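Local coordinates for protein diaminopimelate decarboxylase (Phaeodactylum tricornutum, PDB 7JPJ) that probably decarboxylates diaminopimelate in lysine biosynthesis as a pyridoxal 5'-phosphate enzyme that works as an obligate dimer, at residues A[35-40]-A[69-74]; A[280-285]-A[392-397]. All coordinates share one frame; numbering follows the deposited sequence.

Contact 1: A[35-40]-A[69-74]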
ATOM      1  N   ASP A  35       0.953  25.938 -11.029  1.00 24.36           N
ATOM      2  CA  ASP A  35       2.152  26.734 -10.780  1.00 24.21           C
ATOM      3  C   ASP A  35       3.337  25.851 -10.408  1.00 24.33           C
ATOM      4  O   ASP A  35       4.442  26.021 -10.936  1.00 24.39           O
ATOM      5  CB  ASP A  35       1.880  27.749  -9.671  1.00 24.04           C
ATOM      6  CG  ASP A  35       1.593  29.135 -10.207  1.00 23.94           C
ATOM      7  OD1 ASP A  35       2.372  29.618 -11.056  1.00 23.97           O
ATOM      8  OD2 ASP A  35       0.589  29.743  -9.776  1.00 23.99           O
ATOM      9  N   LYS A  36       3.125  24.899  -9.494  1.00 22.14           N
ATOM     10  CA  LYS A  36       4.212  24.029  -9.058  1.00 21.89           C
ATOM     11  C   LYS A  36       4.616  23.032 -10.139  1.00 21.69           C
ATOM     12  O   LYS A  36       5.766  22.579 -10.163  1.00 21.52           O
ATOM     13  CB  LYS A  36       3.813  23.298  -7.776  1.00 21.38           C
ATOM     14  CG  LYS A  36       4.062  24.095  -6.505  1.00 21.43           C
ATOM     15  CD  LYS A  36       5.541  24.109  -6.160  1.00 21.44           C
ATOM     16  CE  LYS A  36       5.837  25.033  -4.997  1.00 21.60           C
ATOM     17  NZ  LYS A  36       7.266  24.951  -4.584  1.00 21.54           N
ATOM     18  N   LEU A  37       3.694  22.674 -11.036  1.00 21.74           N
ATOM     19  CA  LEU A  37       4.059  21.809 -12.152  1.00 21.41           C
ATOM     20  C   LEU A  37       4.917  22.545 -13.173  1.00 22.01           C
ATOM     21  O   LEU A  37       5.798  21.940 -13.794  1.00 21.79           O
ATOM     22  CB  LEU A  37       2.805  21.252 -12.825  1.00 21.16           C
ATOM     23  CG  LEU A  37       2.013  20.178 -12.079  1.00 20.35           C
ATOM     24  CD1 LEU A  37       0.661  19.980 -12.736  1.00 20.27           C
ATOM     25  CD2 LEU A  37       2.785  18.865 -12.027  1.00 19.09           C
ATOM     26  N   GLU A  38       4.676  23.846 -13.355  1.00 23.99           N
ATOM     27  CA  GLU A  38       5.435  24.616 -14.335  1.00 24.08           C
ATOM     28  C   GLU A  38       6.876  24.823 -13.887  1.00 24.25           C
ATOM     29  O   GLU A  38       7.798  24.781 -14.710  1.00 24.33           O
ATOM     30  CB  GLU A  38       4.752  25.961 -14.582  1.00 23.97           C
ATOM     31  CG  GLU A  38       5.065  26.567 -15.933  1.00 23.69           C
ATOM     32  CD  GLU A  38       4.606  28.006 -16.047  1.00 23.39           C
ATOM     33  OE1 GLU A  38       5.118  28.857 -15.289  1.00 23.65           O
ATOM     34  OE2 GLU A  38       3.738  28.289 -16.898  1.00 23.17           O
ATOM     35  N   GLU A  39       7.087  25.059 -12.589  1.00 23.01           N
ATOM     36  CA  GLU A  39       8.443  25.222 -12.072  1.00 23.40           C
ATOM     37  C   GLU A  39       9.274  23.966 -12.285  1.00 23.38           C
ATOM     38  O   GLU A  39      10.439  24.046 -12.690  1.00 23.83           O
ATOM     39  CB  GLU A  39       8.397  25.583 -10.587  1.00 23.50           C
ATOM     40  CG  GLU A  39       7.485  26.750 -10.251  1.00 23.51           C
ATOM     41  CD  GLU A  39       7.441  27.041  -8.759  1.00 23.80           C
ATOM     42  OE1 GLU A  39       8.025  26.251  -7.981  1.00 23.91           O
ATOM     43  OE2 GLU A  39       6.836  28.065  -8.369  1.00 23.45           O
ATOM     44  N   ALA A  40       8.696  22.794 -12.013  1.00 21.20           N
ATOM     45  CA  ALA A  40       9.442  21.551 -12.170  1.00 20.75           C
ATOM     46  C   ALA A  40       9.684  21.237 -13.640  1.00 20.77           C
ATOM     47  O   ALA A  40      10.780  20.799 -14.015  1.00 20.91           O
ATOM     48  CB  ALA A  40       8.703  20.403 -11.489  1.00 19.58           C
ATOM     49  N   LYS A  69      -1.537  15.275 -19.886  1.00 18.31           N
ATOM     50  CA  LYS A  69      -1.829  16.272 -20.910  1.00 18.85           C
ATOM     51  C   LYS A  69      -1.000  17.535 -20.706  1.00 18.88           C
ATOM     52  O   LYS A  69      -0.561  18.162 -21.678  1.00 19.36           O
ATOM     53  CB  LYS A  69      -3.322  16.602 -20.912  1.00 19.69           C
ATOM     54  CG  LYS A  69      -4.215  15.461 -21.375  1.00 20.01           C
ATOM     55  CD  LYS A  69      -5.686  15.809 -21.191  1.00 21.04           C
ATOM     56  CE  LYS A  69      -6.590  14.610 -21.457  1.00 21.15           C
ATOM     57  NZ  LYS A  69      -6.502  14.129 -22.867  1.00 21.33           N
ATOM     58  N   TYR A  70      -0.767  17.920 -19.448  1.00 18.47           N
ATOM     59  CA  TYR A  70      -0.004  19.136 -19.186  1.00 19.08           C
ATOM     60  C   TYR A  70       1.461  18.962 -19.568  1.00 18.46           C
ATOM     61  O   TYR A  70       2.045  19.824 -20.236  1.00 19.00           O
ATOM     62  CB  TYR A  70      -0.121  19.546 -17.720  1.00 19.50           C
ATOM     63  CG  TYR A  70       0.790  20.703 -17.402  1.00 20.35           C
ATOM     64  CD1 TYR A  70       0.437  21.998 -17.752  1.00 21.78           C
ATOM     65  CD2 TYR A  70       2.026  20.500 -16.795  1.00 19.76           C
ATOM     66  CE1 TYR A  70       1.272  23.062 -17.489  1.00 22.46           C
ATOM     67  CE2 TYR A  70       2.871  21.561 -16.530  1.00 20.49           C
ATOM     68  CZ  TYR A  70       2.487  22.838 -16.878  1.00 21.77           C
ATOM     69  OH  TYR A  70       3.318  23.901 -16.617  1.00 22.56           O
ATOM     70  N   PHE A  71       2.081  17.861 -19.134  1.00 19.25           N
ATOM     71  CA  PHE A  71       3.478  17.621 -19.476  1.00 18.52           C
ATOM     72  C   PHE A  71       3.658  17.391 -20.970  1.00 18.59           C
ATOM     73  O   PHE A  71       4.738  17.655 -21.510  1.00 18.57           O
ATOM     74  CB  PHE A  71       4.023  16.430 -18.693  1.00 17.28           C
ATOM     75  CG  PHE A  71       4.290  16.724 -17.241  1.00 17.30           C
ATOM     76  CD1 PHE A  71       4.649  17.995 -16.830  1.00 18.23           C
ATOM     77  CD2 PHE A  71       4.187  15.720 -16.291  1.00 16.59           C
ATOM     78  CE1 PHE A  71       4.899  18.262 -15.493  1.00 18.48           C
ATOM     79  CE2 PHE A  71       4.434  15.980 -14.957  1.00 16.80           C
ATOM     80  CZ  PHE A  71       4.789  17.253 -14.556  1.00 17.76           C
ATOM     81  N   HIS A  72       2.623  16.903 -21.656  1.00 18.33           N
ATOM     82  CA  HIS A  72       2.718  16.768 -23.105  1.00 18.58           C
ATOM     83  C   HIS A  72       2.754  18.133 -23.781  1.00 19.15           C
ATOM     84  O   HIS A  72       3.517  18.342 -24.733  1.00 19.43           O
ATOM     85  CB  HIS A  72       1.556  15.928 -23.639  1.00 18.90           C
ATOM     86  CG  HIS A  72       1.617  15.684 -25.114  1.00 19.38           C
ATOM     87  ND1 HIS A  72       0.554  15.928 -25.957  1.00 19.98           N
ATOM     88  CD2 HIS A  72       2.625  15.233 -25.900  1.00 19.45           C
ATOM     89  CE1 HIS A  72       0.901  15.633 -27.197  1.00 20.30           C
ATOM     90  NE2 HIS A  72       2.153  15.211 -27.189  1.00 20.00           N
ATOM     91  N   SER A  73       1.943  19.078 -23.300  1.00 18.87           N
ATOM     92  CA  SER A  73       1.955  20.428 -23.850  1.00 19.34           C
ATOM     93  C   SER A  73       3.287  21.132 -23.627  1.00 20.51           C
ATOM     94  O   SER A  73       3.594  22.097 -24.336  1.00 21.29           O
ATOM     95  CB  SER A  73       0.823  21.252 -23.236  1.00 18.96           C
ATOM     96  OG  SER A  73       1.005  21.393 -21.838  1.00 18.44           O
ATOM     97  N   LYS A  74       4.080  20.678 -22.656  1.00 20.76           N
ATOM     98  CA  LYS A  74       5.402  21.229 -22.399  1.00 21.68           C
ATOM     99  C   LYS A  74       6.508  20.465 -23.119  1.00 23.30           C
ATOM    100  O   LYS A  74       7.685  20.682 -22.818  1.00 24.50           O
ATOM    101  CB  LYS A  74       5.682  21.247 -20.895  1.00 20.52           C
ATOM    102  CG  LYS A  74       4.812  22.221 -20.122  1.00 19.18           C
ATOM    103  CD  LYS A  74       5.182  23.655 -20.441  1.00 19.52           C
ATOM    104  CE  LYS A  74       5.958  24.289 -19.301  1.00 18.54           C
ATOM    105  NZ  LYS A  74       6.206  25.744 -19.540  1.00 19.02           N
TER

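Contact 2: A[280-285]-A[392-397]. With SO4 (sulfate ion), chain D.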
ATOM      1  N   PRO A 280      12.706  11.778 -14.700  1.00 19.18           N
ATOM      2  CA  PRO A 280      12.328  12.188 -13.341  1.00 18.83           C
ATOM      3  C   PRO A 280      10.864  11.875 -13.061  1.00 18.17           C
ATOM      4  O   PRO A 280       9.990  12.118 -13.896  1.00 18.33           O
ATOM      5  CB  PRO A 280      12.584  13.698 -13.342  1.00 19.65           C
ATOM      6  CG  PRO A 280      12.353  14.098 -14.745  1.00 20.21           C
ATOM      7  CD  PRO A 280      12.804  12.939 -15.603  1.00 19.82           C
ATOM      8  N   GLY A 281      10.607  11.321 -11.882  1.00 18.63           N
ATOM      9  CA  GLY A 281       9.250  11.113 -11.427  1.00 18.07           C
ATOM     10  C   GLY A 281       8.932  12.005 -10.245  1.00 18.02           C
ATOM     11  O   GLY A 281       8.073  12.889 -10.330  1.00 18.47           O
ATOM     12  N   THR A 282       9.641  11.779  -9.136  1.00 17.52           N
ATOM     13  CA  THR A 282       9.469  12.607  -7.948  1.00 17.41           C
ATOM     14  C   THR A 282       9.710  14.081  -8.260  1.00 18.33           C
ATOM     15  O   THR A 282       8.900  14.943  -7.904  1.00 19.17           O
ATOM     16  CB  THR A 282      10.415  12.125  -6.849  1.00 17.26           C
ATOM     17  OG1 THR A 282      10.162  10.742  -6.572  1.00 17.18           O
ATOM     18  CG2 THR A 282      10.225  12.937  -5.579  1.00 17.30           C
ATOM     19  N   TYR A 283      10.810  14.386  -8.953  1.00 18.36           N
ATOM     20  CA  TYR A 283      11.203  15.776  -9.172  1.00 19.71           C
ATOM     21  C   TYR A 283      10.151  16.581  -9.924  1.00 20.64           C
ATOM     22  O   TYR A 283      10.161  17.813  -9.842  1.00 21.51           O
ATOM     23  CB  TYR A 283      12.531  15.831  -9.931  1.00 20.13           C
ATOM     24  CG  TYR A 283      13.335  17.088  -9.677  1.00 21.29           C
ATOM     25  CD1 TYR A 283      14.252  17.149  -8.635  1.00 21.45           C
ATOM     26  CD2 TYR A 283      13.181  18.213 -10.482  1.00 22.22           C
ATOM     27  CE1 TYR A 283      14.993  18.298  -8.399  1.00 22.69           C
ATOM     28  CE2 TYR A 283      13.916  19.365 -10.253  1.00 23.31           C
ATOM     29  CZ  TYR A 283      14.821  19.400  -9.212  1.00 23.66           C
ATOM     30  OH  TYR A 283      15.554  20.543  -8.983  1.00 24.51           O
ATOM     31  N   LEU A 284       9.241  15.925 -10.638  1.00 16.59           N
ATOM     32  CA  LEU A 284       8.274  16.648 -11.452  1.00 17.30           C
ATOM     33  C   LEU A 284       6.951  16.904 -10.743  1.00 17.53           C
ATOM     34  O   LEU A 284       6.304  17.921 -11.019  1.00 18.33           O
ATOM     35  CB  LEU A 284       8.008  15.884 -12.751  1.00 17.52           C
ATOM     36  CG  LEU A 284       8.967  16.124 -13.914  1.00 17.80           C
ATOM     37  CD1 LEU A 284       8.821  15.023 -14.944  1.00 17.90           C
ATOM     38  CD2 LEU A 284       8.709  17.481 -14.552  1.00 18.74           C
ATOM     39  N   VAL A 285       6.529  16.023  -9.835  1.00 16.69           N
ATOM     40  CA  VAL A 285       5.157  16.065  -9.337  1.00 16.97           C
ATOM     41  C   VAL A 285       5.080  16.076  -7.812  1.00 16.53           C
ATOM     42  O   VAL A 285       4.009  16.328  -7.248  1.00 16.81           O
ATOM     43  CB  VAL A 285       4.339  14.885  -9.899  1.00 17.08           C
ATOM     44  CG1 VAL A 285       4.179  15.008 -11.407  1.00 17.84           C
ATOM     45  CG2 VAL A 285       4.988  13.559  -9.532  1.00 16.36           C
ATOM     46  N   SER A 392       2.889  15.523  -1.553  1.00 16.63           N
ATOM     47  CA  SER A 392       2.134  14.286  -1.706  1.00 16.30           C
ATOM     48  C   SER A 392       1.649  14.083  -3.138  1.00 16.93           C
ATOM     49  O   SER A 392       0.623  13.439  -3.366  1.00 17.00           O
ATOM     50  CB  SER A 392       0.956  14.265  -0.735  1.00 15.83           C
ATOM     51  OG  SER A 392       1.403  14.393   0.603  1.00 15.55           O
ATOM     52  N   GLY A 393       2.373  14.632  -4.111  1.00 15.80           N
ATOM     53  CA  GLY A 393       2.029  14.473  -5.506  1.00 16.71           C
ATOM     54  C   GLY A 393       2.738  13.347  -6.220  1.00 17.23           C
ATOM     55  O   GLY A 393       2.464  13.094  -7.397  1.00 18.26           O
ATOM     56  N   ALA A 394       3.648  12.656  -5.536  1.00 16.96           N
ATOM     57  CA  ALA A 394       4.412  11.561  -6.118  1.00 17.60           C
ATOM     58  C   ALA A 394       4.265  10.328  -5.242  1.00 17.28           C
ATOM     59  O   ALA A 394       4.513  10.388  -4.032  1.00 16.41           O
ATOM     60  CB  ALA A 394       5.890  11.935  -6.266  1.00 17.73           C
ATOM     61  N   TYR A 395       3.850   9.217  -5.855  1.00 16.43           N
ATOM     62  CA  TYR A 395       3.732   7.929  -5.170  1.00 16.47           C
ATOM     63  C   TYR A 395       2.783   8.011  -3.975  1.00 15.44           C
ATOM     64  O   TYR A 395       3.025   7.419  -2.921  1.00 15.37           O
ATOM     65  CB  TYR A 395       5.105   7.404  -4.750  1.00 17.33           C
ATOM     66  CG  TYR A 395       6.074   7.322  -5.904  1.00 18.55           C
ATOM     67  CD1 TYR A 395       5.948   6.334  -6.868  1.00 19.36           C
ATOM     68  CD2 TYR A 395       7.108   8.239  -6.036  1.00 19.06           C
ATOM     69  CE1 TYR A 395       6.826   6.253  -7.928  1.00 20.63           C
ATOM     70  CE2 TYR A 395       7.993   8.168  -7.093  1.00 20.33           C
ATOM     71  CZ  TYR A 395       7.847   7.172  -8.038  1.00 21.11           C
ATOM     72  OH  TYR A 395       8.724   7.092  -9.097  1.00 22.53           O
ATOM     73  N   CYS A 396       1.690   8.757  -4.142  1.00 18.36           N
ATOM     74  CA  CYS A 396       0.622   8.797  -3.146  1.00 17.67           C
ATOM     75  C   CYS A 396      -0.696   8.373  -3.775  1.00 18.75           C
ATOM     76  O   CYS A 396      -1.177   7.273  -3.490  1.00 19.49           O
ATOM     77  CB  CYS A 396       0.526  10.187  -2.515  1.00 16.55           C
ATOM     78  SG  CYS A 396       2.000  10.676  -1.592  1.00 15.79           S
ATOM     79  N   SER A 397      -1.298   9.204  -4.627  1.00 16.83           N
ATOM     80  CA  SER A 397      -2.468   8.766  -5.379  1.00 18.20           C
ATOM     81  C   SER A 397      -2.139   7.559  -6.251  1.00 20.05           C
ATOM     82  O   SER A 397      -2.951   6.635  -6.378  1.00 21.55           O
ATOM     83  CB  SER A 397      -3.003   9.913  -6.234  1.00 18.61           C
ATOM     84  OG  SER A 397      -4.105   9.488  -7.012  1.00 20.23           O
TER
HETATM   85  S   SO4 D 502      11.999   8.892  -9.219  1.00 20.77           S
HETATM   86  O1  SO4 D 502      12.172   9.353  -7.843  1.00 20.77           O
HETATM   87  O2  SO4 D 502      12.680   9.814 -10.127  1.00 20.77           O
HETATM   88  O3  SO4 D 502      10.578   8.846  -9.549  1.00 20.77           O
HETATM   89  O4  SO4 D 502      12.561   7.551  -9.351  1.00 20.77           O

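Contact 1: A[35-40]-A[69-74]
The ring of Tyr-70 takes CB of Leu-37 obliquely against its CE2 corner, at 3.7 Å from CE2 to CB, while CE1 of the neighbouring Phe-71 lies at its edge, in plane. Two consecutive aromatics of helix 65-73 thus meet helix 34-45, on the outer layer of the TIM-like barrel that holds the cofactor in this enzyme family. Helix 65-73 is the connecting helix of a beta-alpha-beta unit, between parallel strands 53-58 and 77-80, and the segments show how one branched residue can serve two rings. CD2 of Leu-37 approaches the Phe-71 ring, also obliquely, at 3.6 Å from CZ, the two side chains crossing at about a right angle. On the barrel side Phe-71 meets Tyr-57 edge-to-face; both Leu-37 and Phe-71 are buried, with Val-285 against each. The axes of the two short helical segments come within 11.1 Å of each other and cross at -41°, and no hydrogen bond joins them; side chains span the separation. Tyr-70 holds CG trans to its backbone N (chi1 173°), which carries the ring across until OH rests 3.2 Å from CA of Glu-38. CB and CG of Glu-38 also lie against that OH, the two side chains crossing at about a right angle. Farther out the contact becomes polar: the Lys-74 chain, bent in its middle, crosses Glu-38, and its amino group also has a weak, long ion pair with Asp-42. NZ of Lys-74 lies 4.4 Å from OE2 of Glu-38, beyond salt-bridge range.

Contact 2: A[280-285]-A[392-397]
An anion-binding site at a helix N terminus, occupied here by a sulfate probably taken from the crystallisation liquor, sits where segments 280-285 and 392-397 meet. Its place at the start of helix 282-285, close to the predicted cofactor lysine Lys-60, is consistent with the pocket for the phosphate of pyridoxal 5'-phosphate in this family. Two backbone amides grip the ion. Gly-281 N donates to sulfate O2 over 3.1 Å, fairly straight at 161° at the hydrogen. Thr-282 N reaches O3, also at 3.1 Å, along a more bent path of 144°. The Thr-282 hydroxyl, set beside its own backbone N by chi1 -57°, gives a third bond, OG1 to O1 at 2.8 Å. From the other segment the Tyr-395 hydroxyl donates to O3, OH to O3 2.6 Å, so O3 is held by both segments. Thr-282 OG1 and sulfate O3 both lie at the edge of the Tyr-395 ring, near its plane, with OG1 3.4 Å from CE2. A phenylalanine in place of Tyr-395 would probably leave O3 without its donor from segment 392-397. In the rest of the interface, Gly-393 CA makes a CA-H...O contact with Val-285 O at 3.2 Å, and Val-285 CG2 packs on Ala-394 CB at 3.8 Å. Gly-238 N donates to the same ion, Thr-282 also touches the bound D-lysine, and Tyr-395 packs on Tyr-404 of the second subunit. The donors from these two segments, amides and hydroxyls, are all neutral, and the amino end of the single-turn helix 282-285 may add a modest favourable field for the negative charge.

Overall arrangement
From the N terminus the chain leaves strand 29-33 of the mixed sheet, enters helix 34-45, and passes through strand 53-58 to helix 65-73, where contact 1 closes a loop of 28 residues. It then runs round the barrel to strand 275-278 and helix 282-285, crosses into the mixed sheet, and returns after strand 386-390, so that contact 2 closes 106 residues. The two loops follow in series, neither nested nor crossing. Contact 1 joins two outer helices of the barrel, whereas contact 2 joins the barrel to the beta domain. Helix 282-285 bridges them: Leu-37 CD2 is 3.8 Å from Leu-284 O, and Ala-40 CB is 3.4 Å from Tyr-283 O.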